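Local atomic coordinates of 2-hydroxyhepta-2,4-diene-1,7-dioate isomerase (Mycobacterium abscessus, PDB entry 3RR6), a protein that probably acts as a metal-dependent hydrolase or isomerase of the fumarylacetoacetate hydrolase family, although its true substrate and reaction are not established. Residues Leu7-Ser12 / Val56-Ile62; Ala31-Glu35 / Phe46-Pro52; Leu121-Arg127 / Glu139-Thr145; Tyr144-Asn148 / Val248-Gly254. All coordinates share one frame; numbering follows the deposited sequence.

Interaction 1: residues Leu7-Ser12 / Val56-Ile62; sequences LGRIAS and VRLLAPI
The carbonyl oxygen of Arg57 is gripped by two neighbouring residues: Ala11 N donates a hydrogen bond to Arg57 O (2.9 Å, 165° at the hydrogen), and Ile10 CA adds a C-H...O contact to Arg57 O at 3.2 Å. In return Arg57 N donates to Ala11 O at 3.1 Å, which closes the ring of this antiparallel hydrogen-bonded pair. Ile10 and Leu58 form the adjoining non-hydrogen-bonded pair. Farther along, Leu59 N reaches Arg9 O at 2.9 Å, nearly straight at 171°. Next along, a water links the two backbones, accepting from Arg9 N at 3.0 Å and lying 2.8 Å from Leu59 O, to which it can donate. Residues 57-58 are thus a short strand laid on strand 6-12, whose backbone also bonds to strand 15-22 and, through Leu7, to Ile178 of strand 172-179. The Arg9 side chain crosses that of Leu59 at about a right angle. A bend at chi3 (66°) swings its guanidinium back so that NH1 donates to Ala60 O at 2.9 Å, with the oxygen near the guanidinium plane, while Leu59 CD1 lies over one face. Arg9 CG and CD rest against the Ala60 and Pro61 carbonyl groups; Pro61 O is buried here without a polar partner. On the side of the sheet carrying Ile10 and Leu58 the contact is apolar: Ile10 CD1 meets Val56 CG1 at 3.7 Å, and Ile10 CG2 packs against both Val56 CG2 and Leu58 CD2.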
# COMPACT_ATOMS: atom_id res chain seq x y z
N LEU A 7 -1.89 13.32 -2.74
CA LEU A 7 -2.53 13.57 -1.46
C LEU A 7 -1.82 12.80 -0.38
O LEU A 7 -1.42 11.65 -0.59
CB LEU A 7 -3.98 13.13 -1.50
CG LEU A 7 -4.82 13.84 -2.56
CD1 LEU A 7 -6.20 13.20 -2.61
CD2 LEU A 7 -4.92 15.34 -2.29
N GLY A 8 -1.68 13.41 0.78
CA GLY A 8 -1.08 12.72 1.90
C GLY A 8 -1.36 13.41 3.21
O GLY A 8 -2.22 14.29 3.28
N ARG A 9 -0.64 12.98 4.23
CA ARG A 9 -0.81 13.50 5.58
C ARG A 9 0.55 13.87 6.13
O ARG A 9 1.54 13.19 5.86
CB ARG A 9 -1.48 12.46 6.49
CG ARG A 9 -2.93 12.18 6.12
CD ARG A 9 -3.52 11.01 6.89
NE ARG A 9 -3.62 11.28 8.32
CZ ARG A 9 -2.85 10.76 9.28
NH1 ARG A 9 -1.87 9.90 9.00
NH2 ARG A 9 -3.06 11.11 10.54
N ILE A 10 0.59 14.98 6.85
CA ILE A 10 1.84 15.45 7.45
C ILE A 10 1.67 15.81 8.90
O ILE A 10 0.58 16.13 9.35
CB ILE A 10 2.43 16.67 6.70
CG1 ILE A 10 1.42 17.82 6.67
CG2 ILE A 10 2.86 16.27 5.31
CD1 ILE A 10 2.05 19.18 6.72
N ALA A 11 2.79 15.73 9.62
CA ALA A 11 2.93 16.32 10.93
C ALA A 11 3.76 17.59 10.72
O ALA A 11 4.90 17.52 10.26
CB ALA A 11 3.65 15.36 11.87
N SER A 12 3.15 18.74 11.00
CA SER A 12 3.84 20.03 10.91
C SER A 12 4.11 20.57 12.32
O SER A 12 3.68 19.97 13.31
CB SER A 12 2.99 21.02 10.11
OG SER A 12 1.86 21.45 10.85
N VAL A 56 8.33 19.51 6.92
CA VAL A 56 7.30 18.68 7.55
C VAL A 56 7.63 17.20 7.41
O VAL A 56 8.55 16.82 6.67
CB VAL A 56 5.89 18.98 6.98
CG1 VAL A 56 5.53 20.45 7.22
CG2 VAL A 56 5.82 18.63 5.50
N ARG A 57 6.87 16.38 8.13
CA ARG A 57 7.10 14.94 8.16
C ARG A 57 5.90 14.21 7.57
O ARG A 57 4.79 14.34 8.07
CB ARG A 57 7.32 14.47 9.60
CG ARG A 57 7.90 13.08 9.71
CD ARG A 57 8.26 12.72 11.14
NE ARG A 57 7.11 12.25 11.91
CZ ARG A 57 6.52 12.95 12.88
NH1 ARG A 57 6.97 14.15 13.22
NH2 ARG A 57 5.48 12.44 13.52
N LEU A 58 6.14 13.44 6.51
CA LEU A 58 5.11 12.63 5.88
C LEU A 58 4.70 11.49 6.81
O LEU A 58 5.55 10.81 7.40
CB LEU A 58 5.59 12.03 4.55
CG LEU A 58 5.75 13.00 3.38
CD1 LEU A 58 6.53 12.35 2.24
CD2 LEU A 58 4.38 13.48 2.91
N LEU A 59 3.39 11.30 6.93
CA LEU A 59 2.78 10.21 7.69
C LEU A 59 2.15 9.23 6.72
O LEU A 59 2.22 9.42 5.51
CB LEU A 59 1.70 10.78 8.61
CG LEU A 59 2.12 11.93 9.52
CD1 LEU A 59 0.92 12.46 10.28
CD2 LEU A 59 3.22 11.47 10.47
N ALA A 60 1.51 8.17 7.22
CA ALA A 60 0.70 7.33 6.34
C ALA A 60 -0.34 8.24 5.68
O ALA A 60 -0.88 9.12 6.35
CB ALA A 60 0.01 6.21 7.10
N PRO A 61 -0.60 8.06 4.38
CA PRO A 61 -1.34 9.10 3.64
C PRO A 61 -2.86 9.13 3.82
O PRO A 61 -3.51 10.03 3.28
CB PRO A 61 -0.99 8.80 2.19
CG PRO A 61 -0.67 7.35 2.17
CD PRO A 61 0.05 7.11 3.46
N ILE A 62 -3.42 8.17 4.54
CA ILE A 62 -4.87 8.07 4.69
C ILE A 62 -5.19 7.36 5.99
O ILE A 62 -4.38 6.57 6.49
CB ILE A 62 -5.47 7.31 3.47
CG1 ILE A 62 -6.94 7.65 3.28
CG2 ILE A 62 -5.25 5.81 3.60
CD1 ILE A 62 -7.17 8.91 2.51
O HOH W 1 1.42 10.97 3.37

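Interaction 2: residues Ala31-Glu35 / Phe46-Pro52; sequences AIARE and FTGRQWP
Glu35 reaches across to Thr47 and Arg49 at the compact end of this antiparallel pair of strands, in which Ala33 and Trp51 exchange N-H...O bonds in both directions and Glu35 N donates to Arg49 O. Its chain runs out fully extended, with CG anti to the backbone N (chi1 -177°), and presents both carboxylate oxygens. Thr47 OG1 donates to Glu35 OE1 at 2.6 Å from the anti side, while Arg49 NE approaches Glu35 OE1 from the other face of the carboxylate at 2.9 Å. Arg49 NH1 completes the side-on, two-nitrogen salt bridge by meeting Glu35 OE2 on the syn side at 2.8 Å. Three donors therefore fix the carboxylate's rotation and would be expected to favour its charged form. Thr47 OG1 also accepts from Arg49 N, an ST turn that bends the chain round Gly48, and a water ties Gly48 N to Glu35 O and Arg49 O. Trp51 packs against this cluster, its CZ3 3.8 Å from Glu35 CB and its CZ2 over one face of the Arg49 guanidinium. Against this multiply bonded carboxylate, the contacts of Arg34, Gln50 and Ile32 are looser, and Gln50 and Phe46 are exposed. Arg34 CD sits over the Phe46 ring, 3.5 Å from its centroid, a CH-pi contact, whereas Arg34 NH1 stays 4.2 Å from Gln50 OE1. The Gln50 amide meets Ile32 through NE2, 3.8 Å from Ile32 CD1. Strand 32-36 lies between strands 49-52 and 15-22, Arg34 bridging to Glu22, while Trp51 turns inward to Ile10 and Ser12 of strand 6-12 and its NE1 bonds to Asp14.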
# COMPACT_ATOMS: atom_id res chain seq x y z
N ALA A 31 9.43 21.68 -3.12
CA ALA A 31 8.05 21.19 -3.05
C ALA A 31 7.31 21.76 -1.84
O ALA A 31 7.92 22.09 -0.82
CB ALA A 31 8.04 19.67 -3.02
N ILE A 32 5.98 21.86 -1.95
CA ILE A 32 5.16 22.35 -0.84
C ILE A 32 4.05 21.36 -0.48
O ILE A 32 3.65 20.55 -1.31
CB ILE A 32 4.51 23.73 -1.14
CG1 ILE A 32 3.55 23.65 -2.33
CG2 ILE A 32 5.59 24.79 -1.40
CD1 ILE A 32 2.73 24.91 -2.54
N ALA A 33 3.57 21.47 0.76
CA ALA A 33 2.39 20.75 1.22
C ALA A 33 1.29 21.77 1.52
O ALA A 33 1.47 22.64 2.38
CB ALA A 33 2.71 19.94 2.47
N ARG A 34 0.17 21.66 0.82
CA ARG A 34 -0.93 22.63 0.92
C ARG A 34 -2.09 22.00 1.69
O ARG A 34 -2.64 20.99 1.26
CB ARG A 34 -1.37 23.03 -0.49
CG ARG A 34 -2.43 24.11 -0.57
CD ARG A 34 -2.93 24.27 -2.01
NE ARG A 34 -1.88 24.70 -2.93
CZ ARG A 34 -1.59 25.97 -3.23
NH1 ARG A 34 -2.27 26.98 -2.69
NH2 ARG A 34 -0.61 26.23 -4.08
N GLU A 35 -2.45 22.59 2.83
CA GLU A 35 -3.47 22.02 3.70
C GLU A 35 -4.86 22.04 3.07
O GLU A 35 -5.33 23.07 2.58
CB GLU A 35 -3.50 22.75 5.05
CG GLU A 35 -4.49 22.16 6.05
CD GLU A 35 -4.56 22.92 7.36
OE1 GLU A 35 -4.61 24.16 7.33
OE2 GLU A 35 -4.57 22.26 8.42
N PHE A 46 -8.98 24.31 -0.02
CA PHE A 46 -7.80 24.55 0.79
C PHE A 46 -8.04 25.60 1.88
O PHE A 46 -8.82 26.54 1.68
CB PHE A 46 -6.65 24.96 -0.14
CG PHE A 46 -6.36 23.93 -1.20
CD1 PHE A 46 -5.67 22.77 -0.87
CD2 PHE A 46 -6.82 24.09 -2.49
CE1 PHE A 46 -5.42 21.80 -1.82
CE2 PHE A 46 -6.56 23.12 -3.46
CZ PHE A 46 -5.86 21.97 -3.11
N THR A 47 -7.38 25.44 3.02
CA THR A 47 -7.50 26.38 4.13
C THR A 47 -6.68 27.66 3.91
O THR A 47 -6.98 28.71 4.49
CB THR A 47 -7.02 25.76 5.46
OG1 THR A 47 -5.62 25.50 5.37
CG2 THR A 47 -7.77 24.47 5.77
N GLY A 48 -5.63 27.56 3.09
CA GLY A 48 -4.70 28.65 2.88
C GLY A 48 -3.34 28.43 3.53
O GLY A 48 -2.37 29.08 3.15
N ARG A 49 -3.28 27.52 4.51
CA ARG A 49 -2.02 27.15 5.15
C ARG A 49 -1.19 26.29 4.21
O ARG A 49 -1.74 25.44 3.50
CB ARG A 49 -2.25 26.38 6.45
CG ARG A 49 -2.82 27.20 7.60
CD ARG A 49 -2.35 26.67 8.97
NE ARG A 49 -2.80 25.30 9.24
CZ ARG A 49 -2.64 24.67 10.40
NH1 ARG A 49 -3.09 23.42 10.54
NH2 ARG A 49 -2.04 25.27 11.43
N GLN A 50 0.11 26.52 4.20
CA GLN A 50 1.04 25.64 3.49
C GLN A 50 2.41 25.65 4.17
O GLN A 50 2.75 26.59 4.90
CB GLN A 50 1.19 26.06 2.03
CG GLN A 50 1.79 27.44 1.81
CD GLN A 50 2.01 27.76 0.35
OE1 GLN A 50 1.06 28.03 -0.39
NE2 GLN A 50 3.26 27.72 -0.08
N TRP A 51 3.18 24.60 3.91
CA TRP A 51 4.54 24.46 4.42
C TRP A 51 5.46 23.94 3.33
O TRP A 51 5.04 23.17 2.47
CB TRP A 51 4.58 23.46 5.57
CG TRP A 51 3.61 23.69 6.67
CD1 TRP A 51 3.85 24.32 7.86
CD2 TRP A 51 2.23 23.29 6.70
NE1 TRP A 51 2.71 24.34 8.63
CE2 TRP A 51 1.70 23.71 7.94
CE3 TRP A 51 1.40 22.61 5.80
CZ2 TRP A 51 0.37 23.47 8.30
CZ3 TRP A 51 0.08 22.37 6.17
CH2 TRP A 51 -0.42 22.80 7.41
N PRO A 52 6.75 24.32 3.37
CA PRO A 52 7.70 23.62 2.51
C PRO A 52 7.76 22.14 2.90
O PRO A 52 7.75 21.81 4.09
CB PRO A 52 9.04 24.33 2.81
CG PRO A 52 8.65 25.65 3.36
CD PRO A 52 7.39 25.42 4.13
O HOH W 2 -4.02 25.44 2.07

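Interaction 3: residues Leu121-Arg127 / Glu139-Thr145. With EDO (1,2-ethanediol), chain G.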
# COMPACT_ATOMS: atom_id res chain seq x y z
N LEU A 121 1.57 -2.55 -4.88
CA LEU A 121 0.72 -1.42 -5.25
C LEU A 121 -0.53 -1.42 -4.37
O LEU A 121 -1.18 -2.46 -4.22
CB LEU A 121 0.31 -1.52 -6.72
CG LEU A 121 -0.67 -0.45 -7.21
CD1 LEU A 121 0.03 0.90 -7.32
CD2 LEU A 121 -1.29 -0.84 -8.56
N ALA A 122 -0.85 -0.26 -3.79
CA ALA A 122 -2.01 -0.11 -2.92
C ALA A 122 -3.09 0.73 -3.56
O ALA A 122 -2.84 1.85 -3.99
CB ALA A 122 -1.58 0.53 -1.58
N ILE A 123 -4.30 0.19 -3.62
CA ILE A 123 -5.50 0.92 -4.05
C ILE A 123 -6.09 1.63 -2.83
O ILE A 123 -6.23 1.02 -1.77
CB ILE A 123 -6.57 -0.07 -4.55
CG1 ILE A 123 -6.07 -0.89 -5.75
CG2 ILE A 123 -7.88 0.66 -4.93
CD1 ILE A 123 -6.93 -2.13 -5.98
N VAL A 124 -6.43 2.90 -2.98
CA VAL A 124 -7.15 3.62 -1.93
C VAL A 124 -8.56 3.94 -2.44
O VAL A 124 -8.73 4.63 -3.45
CB VAL A 124 -6.44 4.90 -1.47
CG1 VAL A 124 -7.21 5.55 -0.30
CG2 VAL A 124 -4.96 4.60 -1.08
N ILE A 125 -9.56 3.45 -1.72
CA ILE A 125 -10.98 3.64 -2.07
C ILE A 125 -11.42 5.06 -1.73
O ILE A 125 -11.01 5.63 -0.71
CB ILE A 125 -11.85 2.59 -1.32
CG1 ILE A 125 -11.46 1.18 -1.76
CG2 ILE A 125 -13.35 2.86 -1.48
CD1 ILE A 125 -11.74 0.83 -3.21
N GLY A 126 -12.23 5.66 -2.61
CA GLY A 126 -12.67 7.04 -2.45
C GLY A 126 -14.16 7.26 -2.23
O GLY A 126 -14.57 8.39 -1.95
N ARG A 127 -14.96 6.20 -2.36
CA ARG A 127 -16.41 6.28 -2.19
C ARG A 127 -16.90 5.05 -1.45
O ARG A 127 -16.31 3.98 -1.58
CB ARG A 127 -17.10 6.31 -3.56
CG ARG A 127 -16.71 7.47 -4.44
CD ARG A 127 -17.57 7.51 -5.68
NE ARG A 127 -17.38 8.73 -6.44
CZ ARG A 127 -18.12 9.09 -7.48
NH1 ARG A 127 -19.11 8.30 -7.89
NH2 ARG A 127 -17.88 10.22 -8.12
N GLU A 139 -14.08 4.79 -10.82
CA GLU A 139 -14.91 5.86 -10.26
C GLU A 139 -15.03 5.79 -8.73
O GLU A 139 -15.45 6.76 -8.11
CB GLU A 139 -16.28 5.95 -10.96
CG GLU A 139 -17.27 4.85 -10.63
CD GLU A 139 -18.55 4.93 -11.44
OE1 GLU A 139 -18.63 5.76 -12.37
OE2 GLU A 139 -19.48 4.15 -11.15
N ASN A 140 -14.66 4.65 -8.14
CA ASN A 140 -14.69 4.44 -6.69
C ASN A 140 -13.31 4.48 -6.04
O ASN A 140 -13.21 4.30 -4.83
CB ASN A 140 -15.35 3.10 -6.37
CG ASN A 140 -16.84 3.11 -6.67
OD1 ASN A 140 -17.61 3.73 -5.95
ND2 ASN A 140 -17.23 2.48 -7.78
N ILE A 141 -12.28 4.72 -6.85
CA ILE A 141 -10.89 4.75 -6.38
C ILE A 141 -10.39 6.19 -6.28
O ILE A 141 -10.44 6.96 -7.25
CB ILE A 141 -9.99 3.91 -7.31
CG1 ILE A 141 -10.34 2.42 -7.17
CG2 ILE A 141 -8.50 4.18 -7.03
CD1 ILE A 141 -9.70 1.52 -8.24
N LEU A 142 -9.93 6.57 -5.08
CA LEU A 142 -9.27 7.86 -4.89
C LEU A 142 -7.97 7.94 -5.67
O LEU A 142 -7.73 8.91 -6.42
CB LEU A 142 -9.01 8.09 -3.40
CG LEU A 142 -8.23 9.35 -3.04
CD1 LEU A 142 -9.01 10.59 -3.46
CD2 LEU A 142 -7.92 9.40 -1.54
N GLY A 143 -7.12 6.94 -5.49
CA GLY A 143 -5.84 6.88 -6.16
C GLY A 143 -5.01 5.73 -5.64
O GLY A 143 -5.54 4.80 -5.02
N TYR A 144 -3.71 5.81 -5.88
CA TYR A 144 -2.79 4.68 -5.63
C TYR A 144 -1.63 5.13 -4.78
O TYR A 144 -1.15 6.26 -4.91
CB TYR A 144 -2.27 4.09 -6.95
CG TYR A 144 -3.41 3.62 -7.81
CD1 TYR A 144 -3.96 2.36 -7.64
CD2 TYR A 144 -4.00 4.47 -8.73
CE1 TYR A 144 -5.03 1.93 -8.39
CE2 TYR A 144 -5.09 4.05 -9.49
CZ TYR A 144 -5.60 2.80 -9.31
OH TYR A 144 -6.68 2.39 -10.06
N THR A 145 -1.20 4.24 -3.90
CA THR A 145 0.00 4.48 -3.10
C THR A 145 0.82 3.18 -3.05
O THR A 145 0.56 2.25 -3.83
CB THR A 145 -0.35 5.08 -1.71
OG1 THR A 145 0.84 5.59 -1.08
CG2 THR A 145 -1.03 4.08 -0.77
C1 EDO G . -12.06 9.28 -7.78
O1 EDO G . -12.01 8.42 -8.94
C2 EDO G . -13.38 9.17 -7.00
O2 EDO G . -13.36 8.12 -6.02
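Ile123 and Tyr144 lie side by side and point the same way, Ile123 CG1 4.0 Å from Tyr144 CE1, while Ile141 slants across the other branch of Ile123, its CG1 3.8 Å from Ile123 CG2. Helix 210-220 covers this group through Val210. The other face of the sheet carries Ala122, Val124 and Thr145. Thr145 holds OG1 anti to its own nitrogen (chi1 -166°), which directs the hydroxyl to Trp177 O and lays CG2 3.7 Å from Ala122 CB and 4.0 Å from Val124 CG2. Val124 also runs alongside Leu142, CG1 to CD2 4.1 Å. At the chain ends Arg127 crosses Asn140 at nearly a right angle, its CB beside OD1, while Asn140 ND2 bonds to Arg136 O. A 1,2-ethanediol, probably from the crystallisation liquor, lies close to the Glu139 carbonyl. In the backbone the register slips by one residue: Val124 O takes Leu142 N at 2.8 Å and, weakly, Gly143 N at 3.5 Å. Gly126 N then donates almost straight (175°) to Asn140 O. Two residues facing one define a classic beta bulge, here between two antiparallel strands in the core of the FAH-type domain.

Interaction 4: residues Tyr144-Asn148 / Val248-Gly254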
# COMPACT_ATOMS: atom_id res chain seq x y z
N TYR A 144 -3.71 5.81 -5.88
CA TYR A 144 -2.79 4.68 -5.63
C TYR A 144 -1.63 5.13 -4.78
O TYR A 144 -1.15 6.26 -4.91
CB TYR A 144 -2.27 4.09 -6.95
CG TYR A 144 -3.41 3.62 -7.81
CD1 TYR A 144 -3.96 2.36 -7.64
CD2 TYR A 144 -4.00 4.47 -8.73
CE1 TYR A 144 -5.03 1.93 -8.39
CE2 TYR A 144 -5.09 4.05 -9.49
CZ TYR A 144 -5.60 2.80 -9.31
OH TYR A 144 -6.68 2.39 -10.06
N THR A 145 -1.20 4.24 -3.90
CA THR A 145 0.00 4.48 -3.10
C THR A 145 0.82 3.18 -3.05
O THR A 145 0.56 2.25 -3.83
CB THR A 145 -0.35 5.08 -1.71
OG1 THR A 145 0.84 5.59 -1.08
CG2 THR A 145 -1.03 4.08 -0.77
N ILE A 146 1.82 3.13 -2.18
CA ILE A 146 2.69 1.96 -2.06
C ILE A 146 2.44 1.33 -0.69
O ILE A 146 2.18 2.04 0.29
CB ILE A 146 4.17 2.34 -2.20
CG1 ILE A 146 4.38 3.27 -3.38
CG2 ILE A 146 5.04 1.07 -2.33
CD1 ILE A 146 5.81 3.75 -3.56
N GLY A 147 2.50 0.01 -0.64
CA GLY A 147 2.43 -0.72 0.62
C GLY A 147 3.52 -1.77 0.73
O GLY A 147 4.16 -2.13 -0.25
N ASN A 148 3.73 -2.25 1.95
CA ASN A 148 4.63 -3.36 2.23
C ASN A 148 3.88 -4.33 3.14
O ASN A 148 3.61 -4.02 4.30
CB ASN A 148 5.90 -2.82 2.89
CG ASN A 148 7.05 -3.82 2.97
OD1 ASN A 148 6.87 -5.01 2.78
ND2 ASN A 148 8.25 -3.31 3.28
N VAL A 248 10.32 0.26 -1.16
CA VAL A 248 9.51 -0.19 -2.27
C VAL A 248 9.28 1.03 -3.15
O VAL A 248 8.83 2.07 -2.67
CB VAL A 248 8.16 -0.77 -1.80
CG1 VAL A 248 7.37 -1.32 -2.98
CG2 VAL A 248 8.37 -1.88 -0.74
N THR A 249 9.59 0.90 -4.43
CA THR A 249 9.48 2.00 -5.38
C THR A 249 8.48 1.60 -6.47
O THR A 249 8.55 0.51 -7.03
CB THR A 249 10.85 2.35 -5.99
OG1 THR A 249 11.76 2.74 -4.94
CG2 THR A 249 10.73 3.47 -7.02
N ILE A 250 7.53 2.49 -6.75
CA ILE A 250 6.58 2.26 -7.84
C ILE A 250 6.62 3.43 -8.81
O ILE A 250 6.51 4.60 -8.41
CB ILE A 250 5.13 2.01 -7.33
CG1 ILE A 250 5.10 0.77 -6.45
CG2 ILE A 250 4.16 1.85 -8.52
CD1 ILE A 250 3.71 0.38 -5.93
N GLU A 251 6.81 3.10 -10.08
CA GLU A 251 6.80 4.06 -11.17
C GLU A 251 5.56 4.95 -11.10
O GLU A 251 4.43 4.46 -10.96
CB GLU A 251 6.82 3.29 -12.50
CG GLU A 251 6.84 4.15 -13.74
CD GLU A 251 6.86 3.35 -15.02
OE1 GLU A 251 6.87 2.10 -14.97
OE2 GLU A 251 6.87 3.98 -16.11
N GLY A 252 5.79 6.26 -11.16
CA GLY A 252 4.70 7.24 -11.13
C GLY A 252 4.20 7.61 -9.75
O GLY A 252 3.33 8.49 -9.62
N ILE A 253 4.74 6.96 -8.72
CA ILE A 253 4.37 7.28 -7.34
C ILE A 253 5.57 7.82 -6.57
O ILE A 253 5.59 8.98 -6.16
CB ILE A 253 3.74 6.06 -6.61
CG1 ILE A 253 2.52 5.54 -7.38
CG2 ILE A 253 3.35 6.46 -5.18
CD1 ILE A 253 1.84 4.33 -6.75
N GLY A 254 6.59 6.99 -6.38
CA GLY A 254 7.74 7.37 -5.56
C GLY A 254 8.31 6.18 -4.82
O GLY A 254 8.22 5.05 -5.30
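Neither flat side chain of residues 144-148 stacks on residues 248-254: Tyr144 touches Ile253 CD1 through its CB, at 4.1 Å, while its ring leads away and the side chain also touches Pro184, and the Asn148 amide brings ND2 within 4.3 Å of Val248 CG2, its OD1 being held by Glu118 N. The contact is layer packing of the kind found in the beta-sandwich roll of the FAH fold. Strands 144-148 and 248-250 run nearly antiparallel, at 156°, with axes 7.6 Å apart, and meet through side chains instead of backbone bonds. Ile146 fills the interface. Its CG1 is anti to the carbonyl carbon (chi1 -46°), which sends CG1 toward Ile253 and CG2 toward Val248; the Ile146 side chain points against those of Val248, Ile250 and Ile253 and overlaps them lengthwise. Ile146 CG1 lies 3.8 Å from Ile253 CG2, and Ile250 CD1 touches both CG1 and CG2. Ile253 belongs to a classic bulge, in which it and Gly254 both face Ile250: Ile250 O accepts from Ile253 N and Gly254 N. Packing is tightest where Ile146 CG2 meets Val248 CG1 at 3.4 Å, closer than usual for two carbons, and Ile146 CD1 ends 3.2 Å from Gly254 O.

In the fold
Along the chain interaction 2 is nested inside the loop closed by interaction 1, and interactions 3 and 4 follow in the fumarylacetoacetate hydrolase (FAH) C-terminal region. Interactions 1 and 2, centres about 12 Å apart, build the N-terminal part and meet round Trp51, which packs on Ile10, Ser12 and Val56. Interactions 3 and 4, about 13 Å apart, share Tyr144 and Thr145 on strand 141-152, one pairing it with strand 115-125, the other packing it against the layer of strand 245-250. Interaction 1 joins the two parts: Pro61 touches Thr145, while Leu7 and Ile62 pack on Leu142. Interaction 2 lies outermost, about 23 Å between centres from both interactions 3 and 4.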